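Local coordinates for protein epidermin decarboxylase (Staphylococcus epidermidis, PDB 1G63) that catalyses the FMN-dependent oxidative decarboxylation of the C-terminal cysteine of the epidermin precursor peptide, leaving a carbon-carbon double bond, and assembles as a homododecamer, at residues I16-Y21 with I34-S39; K4-A9 with T100-T105. One frame throughout, in Å; residues are numbered along the deposited sequence.

Contact 1 of 2, residues I16-Y21 with I34-S39; sequences ININHY and ILFSPS. With FMN (flavin mononucleotide), chain N.
Ile-34 meets Ile-18 where helix 18-25 packs on strand 32-36, inside the beta-alpha-beta unit formed by strand 5-9, this helix and strand 32-36 in the Rossmann-like fold. The two isoleucines run past each other in opposite directions. Ile-34 is extended, with CG1 anti to the backbone N and CD1 carried onward (chi2 158°), and its CD1 lies 3.9 Å from Ile-18 CG1. Ile-18 also has CG1 anti to its nitrogen, but the chain then bends (chi2 62°); its CD1 turns aside and the CG1 methylene does the touching. Ile-7 of strand 5-9 packs against both isoleucines.

Leu-35 turns to the other side of the sheet, where helix 98-105 covers it. Phe-36 returns to the face carrying Ile-18. Its CB does not aim at the helix, yet the ring reaches back far enough for CZ to come within 4.3 Å of Ile-18 CG2. That methyl sits at the ring edge, close to the ring plane, and makes a loose apolar contact rather than covering a face. Ile-18 thus serves two strand residues with two branches, CG1 for Ile-34 and CG2 for Phe-36.

Beyond the strand the chain enters the flavin site. Ser-37 OG donates a 2.9 Å hydrogen bond to FMN O2P, while the carbonyl of Ser-37 bonds to the hydroxyl of Ser-40. The same flavin is also hydrogen-bonded to Ala-11 N, Ser-83 OG and Thr-101 OG1 of another subunit. Ser-39 approaches the phosphate end of the flavin with CB, 3.9 Å from FMN O5'.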
loop_
_atom_site.group_PDB
_atom_site.type_symbol
_atom_site.label_atom_id
_atom_site.label_comp_id
_atom_site.label_asym_id
_atom_site.label_seq_id
_atom_site.Cartn_x
_atom_site.Cartn_y
_atom_site.Cartn_z
ATOM N N ILE B 16 -16.032 25.493 -5.507
ATOM C CA ILE B 16 -16.643 24.549 -6.439
ATOM C C ILE B 16 -17.176 25.254 -7.688
ATOM O O ILE B 16 -17.508 24.604 -8.678
ATOM C CB ILE B 16 -17.815 23.774 -5.791
ATOM C CG1 ILE B 16 -19.020 24.700 -5.602
ATOM C CG2 ILE B 16 -17.377 23.190 -4.460
ATOM C CD1 ILE B 16 -20.253 23.998 -5.085
ATOM N N ASN B 17 -17.261 26.579 -7.634
ATOM C CA ASN B 17 -17.744 27.371 -8.763
ATOM C C ASN B 17 -16.632 28.215 -9.392
ATOM O O ASN B 17 -16.903 29.076 -10.227
ATOM C CB ASN B 17 -18.877 28.298 -8.313
ATOM C CG ASN B 17 -20.136 27.543 -7.933
ATOM O OD1 ASN B 17 -20.889 27.980 -7.056
ATOM N ND2 ASN B 17 -20.382 26.410 -8.597
ATOM N N ILE B 18 -15.389 27.959 -8.997
ATOM C CA ILE B 18 -14.258 28.720 -9.510
ATOM C C ILE B 18 -14.103 28.638 -11.033
ATOM O O ILE B 18 -13.598 29.566 -11.657
ATOM C CB ILE B 18 -12.922 28.281 -8.821
ATOM C CG1 ILE B 18 -11.837 29.325 -9.078
ATOM C CG2 ILE B 18 -12.466 26.926 -9.340
ATOM C CD1 ILE B 18 -12.151 30.696 -8.505
ATOM N N ASN B 19 -14.543 27.539 -11.629
ATOM C CA ASN B 19 -14.433 27.372 -13.070
ATOM C C ASN B 19 -15.163 28.477 -13.825
ATOM O O ASN B 19 -14.730 28.885 -14.900
ATOM C CB ASN B 19 -14.974 26.001 -13.494
ATOM C CG ASN B 19 -16.408 25.765 -13.046
ATOM O OD1 ASN B 19 -16.687 25.631 -11.849
ATOM N ND2 ASN B 19 -17.329 25.719 -14.008
ATOM N N HIS B 20 -16.265 28.966 -13.262
ATOM C CA HIS B 20 -17.036 30.030 -13.899
ATOM C C HIS B 20 -16.227 31.316 -14.021
ATOM O O HIS B 20 -16.292 32.005 -15.036
ATOM C CB HIS B 20 -18.312 30.320 -13.111
ATOM C CG HIS B 20 -19.300 29.199 -13.125
ATOM N ND1 HIS B 20 -19.736 28.607 -14.291
ATOM C CD2 HIS B 20 -19.952 28.573 -12.117
ATOM C CE1 HIS B 20 -20.614 27.665 -14.001
ATOM N NE2 HIS B 20 -20.764 27.625 -12.688
ATOM N N TYR B 21 -15.472 31.645 -12.980
ATOM C CA TYR B 21 -14.663 32.851 -13.003
ATOM C C TYR B 21 -13.560 32.739 -14.044
ATOM O O TYR B 21 -13.256 33.707 -14.741
ATOM C CB TYR B 21 -14.032 33.113 -11.632
ATOM C CG TYR B 21 -14.997 33.596 -10.579
ATOM C CD1 TYR B 21 -15.775 32.701 -9.851
ATOM C CD2 TYR B 21 -15.141 34.955 -10.321
ATOM C CE1 TYR B 21 -16.675 33.152 -8.885
ATOM C CE2 TYR B 21 -16.039 35.417 -9.359
ATOM C CZ TYR B 21 -16.801 34.509 -8.646
ATOM O OH TYR B 21 -17.684 34.962 -7.692
ATOM N N ILE B 34 -4.077 29.038 -12.249
ATOM C CA ILE B 34 -4.627 28.797 -10.930
ATOM C C ILE B 34 -3.739 27.956 -10.004
ATOM O O ILE B 34 -2.952 27.119 -10.448
ATOM C CB ILE B 34 -6.031 28.170 -11.080
ATOM C CG1 ILE B 34 -6.765 28.193 -9.741
ATOM C CG2 ILE B 34 -5.908 26.781 -11.663
ATOM C CD1 ILE B 34 -8.269 28.112 -9.877
ATOM N N LEU B 35 -3.873 28.212 -8.708
ATOM C CA LEU B 35 -3.101 27.533 -7.674
ATOM C C LEU B 35 -4.062 27.300 -6.497
ATOM O O LEU B 35 -4.732 28.225 -6.056
ATOM C CB LEU B 35 -1.935 28.442 -7.250
ATOM C CG LEU B 35 -0.780 27.900 -6.404
ATOM C CD1 LEU B 35 0.197 29.035 -6.105
ATOM C CD2 LEU B 35 -1.310 27.315 -5.114
ATOM N N PHE B 36 -4.136 26.071 -5.996
ATOM C CA PHE B 36 -5.046 25.754 -4.890
ATOM C C PHE B 36 -4.363 25.495 -3.554
ATOM O O PHE B 36 -3.185 25.147 -3.490
ATOM C CB PHE B 36 -5.892 24.514 -5.219
ATOM C CG PHE B 36 -6.857 24.703 -6.362
ATOM C CD1 PHE B 36 -6.453 24.489 -7.674
ATOM C CD2 PHE B 36 -8.179 25.087 -6.120
ATOM C CE1 PHE B 36 -7.353 24.648 -8.743
ATOM C CE2 PHE B 36 -9.083 25.248 -7.174
ATOM C CZ PHE B 36 -8.672 25.028 -8.488
ATOM N N SER B 37 -5.121 25.673 -2.479
ATOM C CA SER B 37 -4.610 25.398 -1.148
ATOM C C SER B 37 -4.850 23.895 -0.948
ATOM O O SER B 37 -5.791 23.329 -1.499
ATOM C CB SER B 37 -5.385 26.194 -0.099
ATOM O OG SER B 37 -6.688 25.675 0.098
ATOM N N PRO B 38 -3.991 23.224 -0.175
ATOM C CA PRO B 38 -4.166 21.783 0.061
ATOM C C PRO B 38 -5.594 21.387 0.440
ATOM O O PRO B 38 -6.141 20.418 -0.090
ATOM C CB PRO B 38 -3.175 21.499 1.186
ATOM C CG PRO B 38 -2.060 22.451 0.866
ATOM C CD PRO B 38 -2.790 23.731 0.514
ATOM N N SER B 39 -6.203 22.144 1.344
ATOM C CA SER B 39 -7.556 21.838 1.792
ATOM C C SER B 39 -8.645 21.982 0.738
ATOM O O SER B 39 -9.669 21.297 0.801
ATOM C CB SER B 39 -7.928 22.698 2.997
ATOM O OG SER B 39 -7.114 22.389 4.100
HETATM N N1 FMN N . -13.851 28.694 5.440
HETATM C C2 FMN N . -13.998 29.958 4.931
HETATM O O2 FMN N . -13.278 30.874 5.204
HETATM N N3 FMN N . -15.078 30.213 4.021
HETATM C C4 FMN N . -15.987 29.300 3.612
HETATM O O4 FMN N . -16.904 29.629 2.843
HETATM C C4A FMN N . -15.848 27.953 4.180
HETATM N N5 FMN N . -16.660 26.970 3.808
HETATM C C5A FMN N . -16.402 25.691 4.214
HETATM C C6 FMN N . -17.229 24.589 3.723
HETATM C C7 FMN N . -17.116 23.311 4.190
HETATM C C7M FMN N . -17.997 22.178 3.640
HETATM C C8 FMN N . -15.962 22.963 5.045
HETATM C C8M FMN N . -15.707 21.540 5.481
HETATM C C9 FMN N . -15.185 24.004 5.543
HETATM C C9A FMN N . -15.355 25.350 5.167
HETATM N N10 FMN N . -14.568 26.450 5.632
HETATM C C10 FMN N . -14.701 27.726 5.100
HETATM C "C1'" FMN N . -13.468 26.201 6.576
HETATM C "C2'" FMN N . -12.141 26.047 5.790
HETATM O "O2'" FMN N . -12.149 25.010 4.807
HETATM C "C3'" FMN N . -10.989 25.787 6.758
HETATM O "O3'" FMN N . -10.835 26.941 7.647
HETATM C "C4'" FMN N . -9.643 25.486 6.116
HETATM O "O4'" FMN N . -8.673 25.068 7.109
HETATM C "C5'" FMN N . -9.065 26.628 5.295
HETATM O "O5'" FMN N . -7.856 26.209 4.627
HETATM P P FMN N . -7.183 27.031 3.448
HETATM O O1P FMN N . -6.918 28.409 3.968
HETATM O O2P FMN N . -8.097 26.989 2.283
HETATM O O3P FMN N . -5.855 26.247 3.147
#

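Contact 2 of 2, residues K4-A9 with T100-T105; sequences KLLICA and TTVCLT. With FMN (flavin mononucleotide), chain M.
Leu-6 and Val-102 reach toward each other tip to tip, the first of three apolar contacts that join strand 5-9 to helix 98-105. Leu-6 CD2 stands 4.0 Å from Val-102 CG1. In each, the branch that leads to the contact is anti to the backbone N (Leu-6 CG, chi1 170°; Val-102 CG1, chi1 160°), which carries it into the gap. The same valine methyl also meets sulfur, with Cys-8 SG 4.4 Å from Val-102 CG1, so a single valine branch spans two residues on one side of the strand.

Sulfur meets sulfur as well. Cys-8 SG and Cys-103 SG are 4.2 Å apart, a distance that rules out a disulfide and leaves an ordinary nonpolar contact between two buried thiols. In the Rossmann-like fold, strand 5-9 lies inside the parallel sheet and the helix crosses over it, their local axes 10.0 Å apart at an angle of 130°. The side chain of Val-102 also comes within about 4 Å, between nearest atoms, of that of the active-site residue His-67.

Polar contacts belong to the helix and to its flavin. Thr-101 OG1 accepts a 3.0 Å hydrogen bond from FMN O3'; it is also hydrogen-bonded to the carbonyl oxygen of Asn-97, with a weaker bond to that of Cys-95. The phosphate of this flavin is held by Ser-37 of a neighbouring subunit; the helix therefore supplies one wall of a cofactor site shared between chains. Thr-101 CG2 adds a methyl contact to the ribityl chain, 4.1 Å from FMN C1'.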
loop_
_atom_site.group_PDB
_atom_site.type_symbol
_atom_site.label_atom_id
_atom_site.label_comp_id
_atom_site.label_asym_id
_atom_site.label_seq_id
_atom_site.Cartn_x
_atom_site.Cartn_y
_atom_site.Cartn_z
ATOM N N LYS B 4 -1.045 38.514 -17.647
ATOM C CA LYS B 4 -1.246 37.306 -16.858
ATOM C C LYS B 4 -1.805 37.496 -15.447
ATOM O O LYS B 4 -1.322 38.307 -14.662
ATOM C CB LYS B 4 0.059 36.504 -16.819
ATOM C CG LYS B 4 0.504 36.043 -18.197
ATOM C CD LYS B 4 1.811 35.291 -18.148
ATOM C CE LYS B 4 2.269 34.934 -19.549
ATOM N NZ LYS B 4 3.585 34.239 -19.550
ATOM N N LEU B 5 -2.844 36.727 -15.149
ATOM C CA LEU B 5 -3.508 36.770 -13.856
ATOM C C LEU B 5 -3.510 35.396 -13.180
ATOM O O LEU B 5 -3.809 34.377 -13.807
ATOM C CB LEU B 5 -4.944 37.276 -14.031
ATOM C CG LEU B 5 -5.834 37.363 -12.783
ATOM C CD1 LEU B 5 -6.852 38.463 -12.967
ATOM C CD2 LEU B 5 -6.521 36.035 -12.519
ATOM N N LEU B 6 -3.171 35.380 -11.895
ATOM C CA LEU B 6 -3.138 34.143 -11.124
ATOM C C LEU B 6 -4.240 34.112 -10.074
ATOM O O LEU B 6 -4.434 35.082 -9.340
ATOM C CB LEU B 6 -1.786 33.977 -10.428
ATOM C CG LEU B 6 -1.678 32.847 -9.395
ATOM C CD1 LEU B 6 -2.003 31.507 -10.042
ATOM C CD2 LEU B 6 -0.282 32.825 -8.795
ATOM N N ILE B 7 -4.972 33.004 -10.022
ATOM C CA ILE B 7 -6.025 32.848 -9.030
ATOM C C ILE B 7 -5.522 31.891 -7.960
ATOM O O ILE B 7 -5.081 30.783 -8.263
ATOM C CB ILE B 7 -7.316 32.233 -9.614
ATOM C CG1 ILE B 7 -7.987 33.208 -10.575
ATOM C CG2 ILE B 7 -8.278 31.860 -8.470
ATOM C CD1 ILE B 7 -9.230 32.632 -11.236
ATOM N N CYS B 8 -5.568 32.332 -6.712
ATOM C CA CYS B 8 -5.173 31.493 -5.590
ATOM C C CYS B 8 -6.484 31.131 -4.901
ATOM O O CYS B 8 -7.085 31.968 -4.231
ATOM C CB CYS B 8 -4.246 32.260 -4.636
ATOM S SG CYS B 8 -2.564 32.514 -5.306
ATOM N N ALA B 9 -6.937 29.897 -5.100
ATOM C CA ALA B 9 -8.194 29.425 -4.521
ATOM C C ALA B 9 -7.995 28.674 -3.205
ATOM O O ALA B 9 -7.113 27.824 -3.081
ATOM C CB ALA B 9 -8.926 28.538 -5.523
ATOM N N THR B 100 0.102 30.188 -0.098
ATOM C CA THR B 100 0.389 31.152 0.924
ATOM C C THR B 100 1.823 31.729 0.792
ATOM O O THR B 100 2.078 32.886 1.140
ATOM C CB THR B 100 0.085 30.472 2.272
ATOM O OG1 THR B 100 -0.421 31.433 3.187
ATOM C CG2 THR B 100 1.287 29.801 2.825
ATOM N N THR B 101 2.752 30.938 0.253
ATOM C CA THR B 101 4.123 31.420 0.040
ATOM C C THR B 101 4.130 32.392 -1.150
ATOM O O THR B 101 4.892 33.362 -1.181
ATOM C CB THR B 101 5.103 30.257 -0.263
ATOM O OG1 THR B 101 5.257 29.448 0.903
ATOM C CG2 THR B 101 6.464 30.790 -0.682
ATOM N N VAL B 102 3.284 32.112 -2.136
ATOM C CA VAL B 102 3.163 32.973 -3.305
ATOM C C VAL B 102 2.568 34.319 -2.884
ATOM O O VAL B 102 2.990 35.372 -3.372
ATOM C CB VAL B 102 2.265 32.311 -4.392
ATOM C CG1 VAL B 102 1.724 33.360 -5.372
ATOM C CG2 VAL B 102 3.077 31.260 -5.144
ATOM N N CYS B 103 1.600 34.281 -1.971
ATOM C CA CYS B 103 0.962 35.498 -1.491
ATOM C C CYS B 103 1.898 36.382 -0.679
ATOM O O CYS B 103 1.761 37.597 -0.704
ATOM C CB CYS B 103 -0.295 35.165 -0.676
ATOM S SG CYS B 103 -1.654 34.523 -1.681
ATOM N N LEU B 104 2.847 35.783 0.038
ATOM C CA LEU B 104 3.796 36.578 0.814
ATOM C C LEU B 104 4.717 37.307 -0.159
ATOM O O LEU B 104 4.924 38.514 -0.066
ATOM C CB LEU B 104 4.646 35.696 1.733
ATOM C CG LEU B 104 5.753 36.453 2.498
ATOM C CD1 LEU B 104 5.433 36.502 3.983
ATOM C CD2 LEU B 104 7.098 35.782 2.283
ATOM N N THR B 105 5.261 36.550 -1.103
ATOM C CA THR B 105 6.175 37.093 -2.092
ATOM C C THR B 105 5.541 38.178 -2.960
ATOM O O THR B 105 6.183 39.180 -3.274
ATOM C CB THR B 105 6.714 35.968 -2.999
ATOM O OG1 THR B 105 7.320 34.957 -2.192
ATOM C CG2 THR B 105 7.745 36.508 -3.972
HETATM N N1 FMN M . 11.604 30.069 1.640
HETATM C C2 FMN M . 12.488 30.874 2.317
HETATM O O2 FMN M . 12.205 31.532 3.276
HETATM N N3 FMN M . 13.831 30.946 1.855
HETATM C C4 FMN M . 14.332 30.287 0.788
HETATM O O4 FMN M . 15.512 30.451 0.459
HETATM C C4A FMN M . 13.385 29.447 0.039
HETATM N N5 FMN M . 13.785 28.723 -0.998
HETATM C C5A FMN M . 12.926 27.832 -1.560
HETATM C C6 FMN M . 13.389 26.956 -2.635
HETATM C C7 FMN M . 12.549 26.131 -3.342
HETATM C C7M FMN M . 13.082 25.212 -4.457
HETATM C C8 FMN M . 11.170 25.930 -2.854
HETATM C C8M FMN M . 10.248 24.932 -3.502
HETATM C C9 FMN M . 10.706 26.780 -1.850
HETATM C C9A FMN M . 11.523 27.720 -1.185
HETATM N N10 FMN M . 11.102 28.586 -0.137
HETATM C C10 FMN M . 11.999 29.379 0.565
HETATM C "C1'" FMN M . 9.705 28.526 0.342
HETATM C "C2'" FMN M . 9.616 27.581 1.563
HETATM O "O2'" FMN M . 10.072 26.244 1.313
HETATM C "C3'" FMN M . 8.176 27.506 2.064
HETATM O "O3'" FMN M . 7.746 28.829 2.486
HETATM C "C4'" FMN M . 7.916 26.530 3.201
HETATM O "O4'" FMN M . 6.497 26.410 3.454
HETATM C "C5'" FMN M . 8.634 26.863 4.498
HETATM O "O5'" FMN M . 8.428 25.824 5.471
HETATM P P FMN M . 9.286 25.666 6.782
HETATM O O1P FMN M . 9.177 26.944 7.515
HETATM O O2P FMN M . 10.692 25.311 6.412
HETATM O O3P FMN M . 8.608 24.472 7.553
#

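How the contacts relate
Both contacts are buried in the core and rest on adjacent strands of one parallel sheet, but on its two faces: helix 18-25 covers one in contact 1, helix 98-105 the other in contact 2. Backbone bonds join the strands, with Leu-35 N 2.9 Å from Ile-7 O and Leu-35 O 2.9 Å from Ala-9 N, both probably hydrogen bonds. Contact 1 is local in sequence and nests inside the much longer loop closed by contact 2. Branched aliphatic groups and a ring edge make up the first; aliphatic tips and thiols make up the second. Each touches a different flavin, contact 1 at the phosphate and contact 2 at the ribityl hydroxyl.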